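Local coordinates for protein malonate decarboxylase subunit alpha (Acinetobacter baumannii ATCC 17978, PDB 6MPR) that probably transfers the acyl carrier protein from its acetyl thioester to malonate, within the multisubunit enzyme that decarboxylates malonate to acetate, at residues I172-G175 with P176-D180. Sequence-based numbering, arbitrary orientation.
Sequences IYTG and PSTED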
ATOM      1  N   ILE A 172      15.927  18.338   4.788  1.00 11.01           N
ATOM      2  CA  ILE A 172      16.141  18.104   3.367  1.00 15.29           C
ATOM      3  C   ILE A 172      14.951  18.624   2.579  1.00 14.21           C
ATOM      4  O   ILE A 172      13.795  18.357   2.922  1.00 11.63           O
ATOM      5  CB  ILE A 172      16.362  16.609   3.031  1.00 11.49           C
ATOM      6  CG1 ILE A 172      17.314  15.937   4.027  1.00 12.63           C
ATOM      7  CG2 ILE A 172      16.921  16.489   1.617  1.00  9.41           C
ATOM      8  CD1 ILE A 172      18.755  16.426   3.936  1.00 12.04           C
ATOM      9  N   TYR A 173      15.241  19.324   1.494  1.00 10.16           N
ATOM     10  CA  TYR A 173      14.258  19.620   0.458  1.00  9.27           C
ATOM     11  C   TYR A 173      14.478  18.648  -0.697  1.00 11.35           C
ATOM     12  O   TYR A 173      15.562  18.633  -1.292  1.00 13.48           O
ATOM     13  CB  TYR A 173      14.387  21.067  -0.010  1.00  9.79           C
ATOM     14  CG  TYR A 173      13.533  21.398  -1.213  1.00  9.75           C
ATOM     15  CD1 TYR A 173      12.156  21.274  -1.153  1.00 11.91           C
ATOM     16  CD2 TYR A 173      14.109  21.805  -2.415  1.00 11.92           C
ATOM     17  CE1 TYR A 173      11.366  21.558  -2.259  1.00 14.40           C
ATOM     18  CE2 TYR A 173      13.336  22.092  -3.525  1.00 15.03           C
ATOM     19  CZ  TYR A 173      11.959  21.970  -3.437  1.00 15.18           C
ATOM     20  OH  TYR A 173      11.174  22.244  -4.533  1.00 15.54           O
ATOM     21  N   THR A 174      13.474  17.803  -0.979  1.00  8.49           N
ATOM     22  CA  THR A 174      13.530  16.883  -2.113  1.00  8.52           C
ATOM     23  C   THR A 174      12.613  17.276  -3.274  1.00 13.52           C
ATOM     24  O   THR A 174      12.840  16.823  -4.404  1.00 13.12           O
ATOM     25  CB  THR A 174      13.184  15.451  -1.660  1.00  9.91           C
ATOM     26  OG1 THR A 174      11.933  15.441  -0.954  1.00 13.08           O
ATOM     27  CG2 THR A 174      14.247  14.907  -0.731  1.00 12.36           C
ATOM     28  N   GLY A 175      11.574  18.075  -3.020  1.00 11.71           N
ATOM     29  CA  GLY A 175      10.830  18.749  -4.068  1.00 14.34           C
ATOM     30  C   GLY A 175      10.131  17.825  -5.049  1.00 11.72           C
ATOM     31  O   GLY A 175       9.577  16.779  -4.677  1.00 14.60           O
ATOM     32  N   PRO A 176      10.143  18.200  -6.333  1.00  9.37           N
ATOM     33  CA  PRO A 176       9.501  17.345  -7.350  1.00  9.06           C
ATOM     34  C   PRO A 176      10.057  15.936  -7.390  1.00  9.13           C
ATOM     35  O   PRO A 176       9.343  15.014  -7.793  1.00  8.82           O
ATOM     36  CB  PRO A 176       9.776  18.085  -8.668  1.00 10.54           C
ATOM     37  CG  PRO A 176       9.983  19.528  -8.246  1.00 16.60           C
ATOM     38  CD  PRO A 176      10.648  19.468  -6.891  1.00 11.43           C
ATOM     39  N   SER A 177      11.300  15.723  -6.954  1.00 11.41           N
ATOM     40  CA  SER A 177      11.903  14.398  -7.008  1.00  8.90           C
ATOM     41  C   SER A 177      11.923  13.710  -5.649  1.00  9.62           C
ATOM     42  O   SER A 177      12.838  12.927  -5.360  1.00 12.42           O
ATOM     43  CB  SER A 177      13.310  14.484  -7.602  1.00 11.72           C
ATOM     44  OG  SER A 177      13.209  14.874  -8.946  1.00 15.90           O
ATOM     45  N   THR A 178      10.930  14.001  -4.804  1.00  9.95           N
ATOM     46  CA  THR A 178      10.786  13.313  -3.527  1.00 10.72           C
ATOM     47  C   THR A 178      10.755  11.794  -3.719  1.00 11.63           C
ATOM     48  O   THR A 178      11.491  11.059  -3.049  1.00  8.78           O
ATOM     49  CB  THR A 178       9.528  13.820  -2.821  1.00  7.12           C
ATOM     50  OG1 THR A 178       9.712  15.206  -2.449  1.00  8.11           O
ATOM     51  CG2 THR A 178       9.255  13.008  -1.569  1.00  8.93           C
ATOM     52  N   GLU A 179       9.935  11.309  -4.662  1.00  7.29           N
ATOM     53  CA  GLU A 179       9.924   9.895  -5.046  1.00  8.42           C
ATOM     54  C   GLU A 179       9.852   8.947  -3.851  1.00  8.04           C
ATOM     55  O   GLU A 179       8.916   9.042  -3.040  1.00  8.32           O
ATOM     56  CB  GLU A 179      11.157   9.556  -5.910  1.00  7.52           C
ATOM     57  CG  GLU A 179      11.077  10.158  -7.345  1.00 11.72           C
ATOM     58  CD  GLU A 179      12.233   9.713  -8.251  1.00 13.80           C
ATOM     59  OE1 GLU A 179      12.318   8.506  -8.596  1.00 13.95           O
ATOM     60  OE2 GLU A 179      13.062  10.576  -8.616  1.00 14.29           O
ATOM     61  N   ASP A 180      10.826   8.017  -3.751  1.00  7.88           N
ATOM     62  CA  ASP A 180      10.840   6.991  -2.709  1.00 14.50           C
ATOM     63  C   ASP A 180      11.400   7.482  -1.384  1.00 10.27           C
ATOM     64  O   ASP A 180      11.269   6.768  -0.385  1.00 11.05           O
ATOM     65  CB  ASP A 180      11.699   5.760  -3.084  1.00  9.02           C
ATOM     66  CG  ASP A 180      11.587   5.333  -4.554  1.00 14.88           C
ATOM     67  OD1 ASP A 180      11.492   6.182  -5.456  1.00 15.74           O
ATOM     68  OD2 ASP A 180      11.677   4.112  -4.806  1.00 13.07           O
TER
HETATM   69  O   HOH W   1      15.207  15.313  -4.488  1.00 13.21           O
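Thr-178 closes a tight turn, and its side chain reaches back to Thr-174 and Gly-175. CB lies 3.4 Å from Thr-174 OG1, and the methyl CG2 packs 3.7 Å from that same oxygen. At the tip, OG1 is placed beside the backbone N (chi1 -67°), where it accepts a hydrogen bond of 2.7 Å from Thr-174 OG1 and donates its own proton to Gly-175 O, also at 2.7 Å. The latter bond lies in the carbonyl plane, on a lone pair; Thr-178 N reaches the same oxygen at 3.1 Å from above that plane, so one carbonyl is gripped twice. A short beta-hydroxyl suits Thr-178, which both accepts and donates here, while its methyl, anti to the backbone N, lies beside Thr-174 OG1.

The backbone makes two overlapping beta turns as it leaves strand 172-173 for helix 181-189. The first, type II', is closed by a weak bond from Ser-177 N to Thr-174 O; the second, type I, by Thr-178 N. Gly-175 takes the positive phi (62°) of the II' turn, and Pro-176 supplies the phi that both turns need.

Tyr-173 OH comes within 3.7 Å of Pro-176 CD, while Gly-175 N lies over one face of the Tyr-173 ring, toward the rim. Asp-213 accepts from the N-H groups of Thr-174 and Gly-175, and Arg-350 pairs with Glu-179 and Asp-180.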